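PDB 7CT3: mutual gliding motility protein C (MglC) from Myxococcus xanthus DK 1622, which is a Roadblock/LC7-domain protein that probably takes part in controlling cell polarity for gliding motility, interacting with its paralog MglB. Local coordinates for residues A[5-10]-A[18-23]; A[11-16]-A[106-111]; A[56-61]-A[89-94]. One frame throughout, in Å; residues are numbered along the deposited sequence.

Interaction 1 of 3, residues A[5-10]-A[18-23]; sequences THLESV and LACSVM
Leu-7 and Cys-20 form the centre of this helix-on-strand contact, and Leu-7 CA and Cys-20 CA, 5.2 Å apart, are the nearest pair of CA atoms across the segments. The Leu-7 side chain bears on the carbonyl oxygen of Cys-20, with CD1 3.6 Å from Cys-20 O, while CD2 passes on to the sulfur, 3.8 Å from Cys-20 SG, and to Val-22 CG2 at 4.2 Å. With SG anti to the backbone N (chi1 -166°), the thiol is carried between the Leu-7 and Val-10 side chains. Val-10 closes on it from one helical turn further along, its CG1 3.9 Å from Cys-20 SG and its CG2 almost as close. Cysteine suits this spot: it is small enough for its CB to lie 3.6 Å from Leu-7 O, and its thiol is apolar enough to sit among Leu-7 and Val-10. Helix and strand run nearly antiparallel, at 150°, with their axes 7.6 Å apart. Ser-21 points to the other face of the sheet, where its hydroxyl is hydrogen-bonded to Thr-32. No hydrogen bond joins the two segments, so this part of helix 4-13 is probably held on the strand by van der Waals contact and exclusion of water, the thiol acting as an apolar group.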
loop_
_atom_site.group_PDB
_atom_site.type_symbol
_atom_site.label_atom_id
_atom_site.label_comp_id
_atom_site.label_asym_id
_atom_site.label_seq_id
_atom_site.Cartn_x
_atom_site.Cartn_y
_atom_site.Cartn_z
ATOM N N THR A 5 -3.082 3.904 -24.147
ATOM C CA THR A 5 -1.680 3.617 -24.565
ATOM C C THR A 5 -0.777 3.555 -23.322
ATOM O O THR A 5 0.099 2.664 -23.262
ATOM C CB THR A 5 -1.178 4.630 -25.604
ATOM O OG1 THR A 5 0.065 4.127 -26.089
ATOM C CG2 THR A 5 -0.988 6.030 -25.063
ATOM N N HIS A 6 -0.991 4.451 -22.355
ATOM C CA HIS A 6 -0.200 4.524 -21.095
ATOM C C HIS A 6 -0.530 3.319 -20.206
ATOM O O HIS A 6 0.408 2.744 -19.632
ATOM C CB HIS A 6 -0.440 5.859 -20.381
ATOM C CG HIS A 6 -0.102 7.045 -21.217
ATOM N ND1 HIS A 6 1.125 7.184 -21.834
ATOM C CD2 HIS A 6 -0.817 8.143 -21.542
ATOM C CE1 HIS A 6 1.151 8.315 -22.504
ATOM N NE2 HIS A 6 -0.028 8.924 -22.343
ATOM N N LEU A 7 -1.813 2.950 -20.112
ATOM C CA LEU A 7 -2.284 1.796 -19.297
ATOM C C LEU A 7 -1.671 0.515 -19.869
ATOM O O LEU A 7 -1.213 -0.328 -19.077
ATOM C CB LEU A 7 -3.815 1.725 -19.307
ATOM C CG LEU A 7 -4.557 2.983 -18.855
ATOM C CD1 LEU A 7 -6.060 2.758 -18.888
ATOM C CD2 LEU A 7 -4.117 3.422 -17.467
ATOM N N GLU A 8 -1.643 0.390 -21.197
ATOM C CA GLU A 8 -1.069 -0.791 -21.895
ATOM C C GLU A 8 0.434 -0.863 -21.600
ATOM O O GLU A 8 0.926 -1.974 -21.329
ATOM C CB GLU A 8 -1.355 -0.727 -23.396
ATOM C CG GLU A 8 -0.724 -1.873 -24.169
ATOM C CD GLU A 8 -1.089 -1.934 -25.639
ATOM O OE1 GLU A 8 -1.599 -0.926 -26.163
ATOM O OE2 GLU A 8 -0.856 -2.993 -26.255
ATOM N N SER A 9 1.135 0.273 -21.639
ATOM C CA SER A 9 2.595 0.358 -21.364
ATOM C C SER A 9 2.891 -0.188 -19.962
ATOM O O SER A 9 3.860 -0.961 -19.818
ATOM C CB SER A 9 3.103 1.763 -21.530
ATOM O OG SER A 9 4.466 1.850 -21.138
ATOM N N VAL A 10 2.076 0.172 -18.966
ATOM C CA VAL A 10 2.273 -0.297 -17.562
ATOM C C VAL A 10 2.161 -1.825 -17.537
ATOM O O VAL A 10 3.091 -2.485 -17.043
ATOM C CB VAL A 10 1.283 0.358 -16.582
ATOM C CG1 VAL A 10 1.384 -0.258 -15.196
ATOM C CG2 VAL A 10 1.486 1.862 -16.504
ATOM N N LEU A 18 -2.262 -7.656 -13.854
ATOM C CA LEU A 18 -3.633 -8.087 -14.242
ATOM C C LEU A 18 -4.261 -6.997 -15.114
ATOM O O LEU A 18 -4.858 -7.319 -16.153
ATOM C CB LEU A 18 -4.481 -8.303 -12.985
ATOM C CG LEU A 18 -4.387 -9.668 -12.307
ATOM C CD1 LEU A 18 -2.978 -10.231 -12.357
ATOM C CD2 LEU A 18 -4.872 -9.582 -10.870
ATOM N N ALA A 19 -4.150 -5.747 -14.673
ATOM C CA ALA A 19 -4.874 -4.600 -15.254
ATOM C C ALA A 19 -4.251 -3.296 -14.765
ATOM O O ALA A 19 -3.725 -3.265 -13.630
ATOM C CB ALA A 19 -6.334 -4.675 -14.872
ATOM N N CYS A 20 -4.335 -2.263 -15.596
ATOM C CA CYS A 20 -4.079 -0.856 -15.214
ATOM C C CYS A 20 -5.276 -0.026 -15.675
ATOM O O CYS A 20 -5.666 -0.156 -16.850
ATOM C CB CYS A 20 -2.774 -0.348 -15.801
ATOM S SG CYS A 20 -2.220 1.193 -15.034
ATOM N N SER A 21 -5.870 0.743 -14.766
ATOM C CA SER A 21 -7.175 1.411 -14.984
ATOM C C SER A 21 -7.137 2.836 -14.445
ATOM O O SER A 21 -6.354 3.100 -13.521
ATOM C CB SER A 21 -8.282 0.625 -14.347
ATOM O OG SER A 21 -8.197 -0.742 -14.717
ATOM N N VAL A 22 -7.970 3.704 -15.015
ATOM C CA VAL A 22 -8.358 5.003 -14.398
ATOM C C VAL A 22 -9.784 4.853 -13.875
ATOM O O VAL A 22 -10.685 4.417 -14.591
ATOM C CB VAL A 22 -8.192 6.174 -15.382
ATOM C CG1 VAL A 22 -8.681 7.485 -14.787
ATOM C CG2 VAL A 22 -6.744 6.305 -15.833
HETATM N N MSE A 23 -9.946 5.212 -12.601
HETATM C CA MSE A 23 -11.182 5.040 -11.860
HETATM C C MSE A 23 -11.571 6.397 -11.276
HETATM O O MSE A 23 -10.705 7.160 -10.867
HETATM C CB MSE A 23 -10.939 3.988 -10.771
HETATM C CG MSE A 23 -12.004 3.900 -9.709
HETATM SE SE MSE A 23 -13.525 2.870 -10.356
HETATM C CE MSE A 23 -12.771 1.199 -11.067
#

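Interaction 2 of 3, residues A[11-16]-A[106-111]; sequences VNQVEG and RYVLRV
Val-108 meets Gln-13, the last residue of helix 4-13, and Val-14 just after it, and one branched side chain serves both. Its CG2 methyl lies 3.8 Å from Gln-13 OE1 and 4.0 Å from Val-14 CG2. The other methyl, CG1, sits against the nitrogen side of the same amide, 3.9 Å from Gln-13 NE2. The Gln-13 chain crosses the valine at a slant, and its amide end touches both methyls by van der Waals contact alone. Val-14 and Val-108 instead pass alongside each other in opposite senses, with Val-14 CG2 4.0 Å from Val-108 CB.

Further out, the amide of Gln-13 is positioned by Ser-9, whose OG takes a hydrogen bond from NE2 one turn back along the helix. Glutamine is apt here: its aliphatic part and amide can lie on a valine while the polar end keeps a partner. Its extended chain (chi2 -178°) spans the distance to helix 102-117. Val-14 is the first residue to leave helical geometry, and it turns its side chain inward. The carbonyl of Gln-13 receives a weak hydrogen bond from Lys-104 NZ. On the other segment, the carbonyl of Val-108 accepts a bond from the hydroxyl of Thr-112.

The contact thus joins the end of helix 4-13 to the middle of helix 102-117, two helices packed on one face of the sheet. Beneath them Val-11 reaches Ala-17 and Cys-20 of strand 17-24, and Leu-109 reaches Leu-92 and Leu-94 of strand 90-97.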
loop_
_atom_site.group_PDB
_atom_site.type_symbol
_atom_site.label_atom_id
_atom_site.label_comp_id
_atom_site.label_asym_id
_atom_site.label_seq_id
_atom_site.Cartn_x
_atom_site.Cartn_y
_atom_site.Cartn_z
ATOM N N VAL A 11 1.064 -2.370 -18.064
ATOM C CA VAL A 11 0.784 -3.834 -18.014
ATOM C C VAL A 11 1.912 -4.573 -18.747
ATOM O O VAL A 11 2.366 -5.607 -18.230
ATOM C CB VAL A 11 -0.612 -4.160 -18.577
ATOM C CG1 VAL A 11 -0.834 -5.658 -18.714
ATOM C CG2 VAL A 11 -1.703 -3.540 -17.715
ATOM N N ASN A 12 2.376 -4.035 -19.876
ATOM C CA ASN A 12 3.432 -4.663 -20.716
ATOM C C ASN A 12 4.754 -4.722 -19.936
ATOM O O ASN A 12 5.482 -5.710 -20.106
ATOM C CB ASN A 12 3.586 -3.946 -22.060
ATOM C CG ASN A 12 2.456 -4.232 -23.029
ATOM O OD1 ASN A 12 1.657 -5.147 -22.827
ATOM N ND2 ASN A 12 2.388 -3.462 -24.103
ATOM N N GLN A 13 5.044 -3.725 -19.093
ATOM C CA GLN A 13 6.356 -3.588 -18.403
ATOM C C GLN A 13 6.400 -4.409 -17.105
ATOM O O GLN A 13 7.506 -4.771 -16.692
ATOM C CB GLN A 13 6.645 -2.121 -18.081
ATOM C CG GLN A 13 7.013 -1.281 -19.293
ATOM C CD GLN A 13 7.333 0.136 -18.884
ATOM O OE1 GLN A 13 8.367 0.406 -18.278
ATOM N NE2 GLN A 13 6.434 1.052 -19.201
ATOM N N VAL A 14 5.258 -4.665 -16.460
ATOM C CA VAL A 14 5.216 -5.226 -15.076
ATOM C C VAL A 14 4.829 -6.705 -15.144
ATOM O O VAL A 14 3.677 -6.993 -15.528
ATOM C CB VAL A 14 4.256 -4.431 -14.171
ATOM C CG1 VAL A 14 4.137 -5.053 -12.787
ATOM C CG2 VAL A 14 4.668 -2.969 -14.062
ATOM N N GLU A 15 5.754 -7.595 -14.765
ATOM C CA GLU A 15 5.513 -9.060 -14.682
ATOM C C GLU A 15 4.383 -9.299 -13.676
ATOM O O GLU A 15 4.468 -8.765 -12.549
ATOM C CB GLU A 15 6.774 -9.829 -14.269
ATOM C CG GLU A 15 7.906 -9.808 -15.292
ATOM C CD GLU A 15 7.508 -9.610 -16.746
ATOM O OE1 GLU A 15 7.819 -8.533 -17.300
ATOM O OE2 GLU A 15 6.904 -10.533 -17.328
ATOM N N GLY A 16 3.346 -10.029 -14.095
ATOM C CA GLY A 16 2.208 -10.430 -13.247
ATOM C C GLY A 16 1.089 -9.399 -13.213
ATOM O O GLY A 16 0.128 -9.626 -12.461
ATOM N N ARG A 106 5.372 -0.402 -8.676
ATOM C CA ARG A 106 5.397 0.906 -7.968
ATOM C C ARG A 106 6.198 1.911 -8.805
ATOM O O ARG A 106 5.715 3.046 -9.007
ATOM C CB ARG A 106 5.975 0.729 -6.562
ATOM C CG ARG A 106 5.090 -0.084 -5.628
ATOM C CD ARG A 106 5.666 -0.224 -4.230
ATOM N NE ARG A 106 5.914 1.080 -3.628
ATOM C CZ ARG A 106 7.105 1.574 -3.302
ATOM N NH1 ARG A 106 8.211 0.866 -3.475
ATOM N NH2 ARG A 106 7.187 2.787 -2.783
ATOM N N TYR A 107 7.364 1.494 -9.305
ATOM C CA TYR A 107 8.273 2.343 -10.115
ATOM C C TYR A 107 7.569 2.757 -11.415
ATOM O O TYR A 107 7.513 3.957 -11.727
ATOM C CB TYR A 107 9.594 1.613 -10.368
ATOM C CG TYR A 107 10.435 2.236 -11.449
ATOM C CD1 TYR A 107 11.205 3.361 -11.201
ATOM C CD2 TYR A 107 10.429 1.718 -12.733
ATOM C CE1 TYR A 107 11.966 3.946 -12.201
ATOM C CE2 TYR A 107 11.178 2.294 -13.742
ATOM C CZ TYR A 107 11.955 3.407 -13.474
ATOM O OH TYR A 107 12.700 3.971 -14.467
ATOM N N VAL A 108 7.030 1.790 -12.158
ATOM C CA VAL A 108 6.405 2.062 -13.486
ATOM C C VAL A 108 5.177 2.969 -13.295
ATOM O O VAL A 108 5.002 3.895 -14.103
ATOM C CB VAL A 108 6.067 0.763 -14.237
ATOM C CG1 VAL A 108 5.234 1.042 -15.476
ATOM C CG2 VAL A 108 7.329 -0.003 -14.608
ATOM N N LEU A 109 4.355 2.748 -12.267
ATOM C CA LEU A 109 3.158 3.606 -12.069
ATOM C C LEU A 109 3.600 5.036 -11.738
ATOM O O LEU A 109 2.948 5.976 -12.231
ATOM C CB LEU A 109 2.231 3.039 -10.991
ATOM C CG LEU A 109 0.779 3.482 -11.154
ATOM C CD1 LEU A 109 0.165 2.853 -12.399
ATOM C CD2 LEU A 109 -0.049 3.157 -9.925
ATOM N N ARG A 110 4.668 5.206 -10.956
ATOM C CA ARG A 110 5.203 6.549 -10.598
ATOM C C ARG A 110 5.639 7.274 -11.880
ATOM O O ARG A 110 5.353 8.477 -12.007
ATOM C CB ARG A 110 6.348 6.445 -9.583
ATOM C CG ARG A 110 6.867 7.793 -9.105
ATOM C CD ARG A 110 7.887 7.702 -7.981
ATOM N NE ARG A 110 9.061 6.908 -8.335
ATOM C CZ ARG A 110 10.115 7.339 -9.038
ATOM N NH1 ARG A 110 10.176 8.579 -9.501
ATOM N NH2 ARG A 110 11.114 6.511 -9.285
ATOM N N VAL A 111 6.283 6.562 -12.804
ATOM C CA VAL A 111 6.766 7.114 -14.103
ATOM C C VAL A 111 5.572 7.458 -15.008
ATOM O O VAL A 111 5.650 8.471 -15.722
ATOM C CB VAL A 111 7.730 6.128 -14.789
ATOM C CG1 VAL A 111 7.975 6.487 -16.247
ATOM C CG2 VAL A 111 9.043 6.025 -14.027
#

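Interaction 3 of 3, residues A[56-61]-A[89-94]; sequences QLRNAA and DYFLVL
Ala-61 sets its CB methyl squarely over the ring of Phe-91, a CH-pi contact 3.6 Å from CB to the ring centroid and only 7° off the ring normal. All six ring carbons lie within about 4.0 Å of that methyl, which makes this the tight part of the contact. The CB of Phe-91 already points at the helix, and with CG between the backbone N and the carbonyl carbon (chi1 61°) the ring is turned so that its face meets Ala-61. Alanine suits the helix side because its lone methyl lets the ring come this close. Arg-58 adds its backbone and aliphatic chain, Arg-58 CA 4.0 Å from Phe-91 CZ and Arg-58 CG 4.2 Å from Phe-91 CE1. A leucine in place of Phe-91 would probably forfeit the flat face under Ala-61 and leave the Arg-58 chain with less to rest on.

Elsewhere the fit is looser: Leu-57 CD1 and Val-93 CG2 are 4.4 Å apart. Toward the more exposed side, Arg-58 bends its guanidinium away from the ring, where NH2 bonds 3.1 Å to Asn-59 OD1 on a lone pair, and NH1 forms a salt bridge with Glu-62 and a hydrogen bond to the carbonyl of Phe-25.

Helix 44-61 packs here on the sheet face opposite helix 4-13. Leu-57 also touches Thr-81 and Met-83 of strand 79-87, while Phe-91 meets Met-23 of neighbouring strand 17-24 and the ring of Phe-25.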
loop_
_atom_site.group_PDB
_atom_site.type_symbol
_atom_site.label_atom_id
_atom_site.label_comp_id
_atom_site.label_asym_id
_atom_site.label_seq_id
_atom_site.Cartn_x
_atom_site.Cartn_y
_atom_site.Cartn_z
ATOM N N GLN A 56 -13.075 -1.472 -1.588
ATOM C CA GLN A 56 -12.063 -1.038 -0.589
ATOM C C GLN A 56 -10.969 -0.213 -1.278
ATOM O O GLN A 56 -10.490 0.749 -0.651
ATOM C CB GLN A 56 -11.503 -2.252 0.154
ATOM C CG GLN A 56 -12.567 -3.067 0.875
ATOM C CD GLN A 56 -13.572 -2.199 1.598
ATOM O OE1 GLN A 56 -13.219 -1.337 2.404
ATOM N NE2 GLN A 56 -14.845 -2.425 1.313
ATOM N N LEU A 57 -10.593 -0.553 -2.516
ATOM C CA LEU A 57 -9.624 0.244 -3.317
ATOM C C LEU A 57 -10.110 1.695 -3.382
ATOM O O LEU A 57 -9.321 2.597 -3.075
ATOM C CB LEU A 57 -9.480 -0.335 -4.730
ATOM C CG LEU A 57 -8.712 -1.649 -4.833
ATOM C CD1 LEU A 57 -8.769 -2.199 -6.249
ATOM C CD2 LEU A 57 -7.271 -1.469 -4.399
ATOM N N ARG A 58 -11.371 1.909 -3.764
ATOM C CA ARG A 58 -11.925 3.276 -3.956
ATOM C C ARG A 58 -11.989 3.988 -2.596
ATOM O O ARG A 58 -11.750 5.206 -2.564
ATOM C CB ARG A 58 -13.285 3.220 -4.656
ATOM C CG ARG A 58 -13.759 4.568 -5.188
ATOM C CD ARG A 58 -15.204 4.863 -4.819
ATOM N NE ARG A 58 -15.350 4.944 -3.370
ATOM C CZ ARG A 58 -15.162 6.040 -2.635
ATOM N NH1 ARG A 58 -14.844 7.193 -3.203
ATOM N NH2 ARG A 58 -15.303 5.977 -1.323
ATOM N N ASN A 59 -12.284 3.266 -1.512
ATOM C CA ASN A 59 -12.327 3.843 -0.140
ATOM C C ASN A 59 -10.925 4.344 0.238
ATOM O O ASN A 59 -10.807 5.513 0.644
ATOM C CB ASN A 59 -12.847 2.844 0.896
ATOM C CG ASN A 59 -14.323 2.536 0.752
ATOM O OD1 ASN A 59 -15.073 3.281 0.119
ATOM N ND2 ASN A 59 -14.751 1.435 1.341
ATOM N N ALA A 60 -9.905 3.491 0.122
ATOM C CA ALA A 60 -8.503 3.821 0.477
ATOM C C ALA A 60 -7.964 4.904 -0.469
ATOM O O ALA A 60 -7.183 5.763 -0.008
ATOM C CB ALA A 60 -7.648 2.577 0.451
ATOM N N ALA A 61 -8.384 4.884 -1.737
ATOM C CA ALA A 61 -7.954 5.847 -2.780
ATOM C C ALA A 61 -8.269 7.286 -2.345
ATOM O O ALA A 61 -7.507 8.194 -2.719
ATOM C CB ALA A 61 -8.610 5.512 -4.099
ATOM N N ASP A 89 -10.779 14.186 -9.413
ATOM C CA ASP A 89 -11.923 13.276 -9.692
ATOM C C ASP A 89 -11.461 11.846 -10.013
ATOM O O ASP A 89 -12.325 10.952 -9.970
ATOM C CB ASP A 89 -12.765 13.796 -10.860
ATOM C CG ASP A 89 -13.387 15.161 -10.622
ATOM O OD1 ASP A 89 -13.776 15.445 -9.467
ATOM O OD2 ASP A 89 -13.476 15.933 -11.593
ATOM N N TYR A 90 -10.178 11.618 -10.328
ATOM C CA TYR A 90 -9.699 10.333 -10.904
ATOM C C TYR A 90 -8.399 9.858 -10.247
ATOM O O TYR A 90 -7.518 10.682 -9.904
ATOM C CB TYR A 90 -9.494 10.467 -12.414
ATOM C CG TYR A 90 -10.730 10.882 -13.167
ATOM C CD1 TYR A 90 -11.853 10.071 -13.194
ATOM C CD2 TYR A 90 -10.784 12.089 -13.843
ATOM C CE1 TYR A 90 -13.001 10.453 -13.869
ATOM C CE2 TYR A 90 -11.922 12.483 -14.528
ATOM C CZ TYR A 90 -13.036 11.659 -14.544
ATOM O OH TYR A 90 -14.162 12.036 -15.216
ATOM N N PHE A 91 -8.267 8.538 -10.114
ATOM C CA PHE A 91 -7.006 7.876 -9.698
ATOM C C PHE A 91 -6.663 6.760 -10.683
ATOM O O PHE A 91 -7.534 6.255 -11.413
ATOM C CB PHE A 91 -7.072 7.372 -8.257
ATOM C CG PHE A 91 -8.127 6.344 -7.947
ATOM C CD1 PHE A 91 -9.424 6.734 -7.643
ATOM C CD2 PHE A 91 -7.814 4.991 -7.910
ATOM C CE1 PHE A 91 -10.390 5.792 -7.331
ATOM C CE2 PHE A 91 -8.783 4.051 -7.584
ATOM C CZ PHE A 91 -10.068 4.455 -7.297
ATOM N N LEU A 92 -5.382 6.414 -10.684
ATOM C CA LEU A 92 -4.763 5.375 -11.532
ATOM C C LEU A 92 -4.525 4.154 -10.644
ATOM O O LEU A 92 -3.989 4.349 -9.541
ATOM C CB LEU A 92 -3.460 5.985 -12.054
ATOM C CG LEU A 92 -2.673 5.174 -13.073
ATOM C CD1 LEU A 92 -3.488 4.917 -14.328
ATOM C CD2 LEU A 92 -1.383 5.905 -13.405
ATOM N N VAL A 93 -4.941 2.963 -11.069
ATOM C CA VAL A 93 -4.773 1.717 -10.261
ATOM C C VAL A 93 -4.113 0.642 -11.126
ATOM O O VAL A 93 -4.612 0.361 -12.228
ATOM C CB VAL A 93 -6.093 1.225 -9.632
ATOM C CG1 VAL A 93 -7.233 1.158 -10.628
ATOM C CG2 VAL A 93 -5.920 -0.115 -8.929
ATOM N N LEU A 94 -3.014 0.082 -10.620
ATOM C CA LEU A 94 -2.361 -1.133 -11.149
ATOM C C LEU A 94 -2.670 -2.295 -10.204
ATOM O O LEU A 94 -2.441 -2.149 -8.986
ATOM C CB LEU A 94 -0.855 -0.886 -11.254
ATOM C CG LEU A 94 -0.002 -2.117 -11.549
ATOM C CD1 LEU A 94 -0.365 -2.726 -12.897
ATOM C CD2 LEU A 94 1.474 -1.754 -11.501
#

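How the interactions relate
The three contacts surround one antiparallel sheet of the Roadblock/LC7 domain. Interactions 1 and 2, with centres 9 Å apart, share helix 4-13 and lie on one face; Cys-20 SG touches Leu-109 CD1 between them. Interaction 3 lies on the other face, its centre 13 Å from that of interaction 1 and 17 Å from that of interaction 2. Neighbouring strands 17-24 and 90-97, joined by backbone hydrogen bonds (Ser-21 with Val-93), present side chains to both faces. Along the chain, interactions 1 and 2 interlock, interaction 1 closes before interaction 3 opens, and interaction 3 nests inside the loop of interaction 2. Helices 4-13 and 102-117, near the chain's ends, pack on one face and helix 44-61 on the other, an alpha/beta/alpha sandwich.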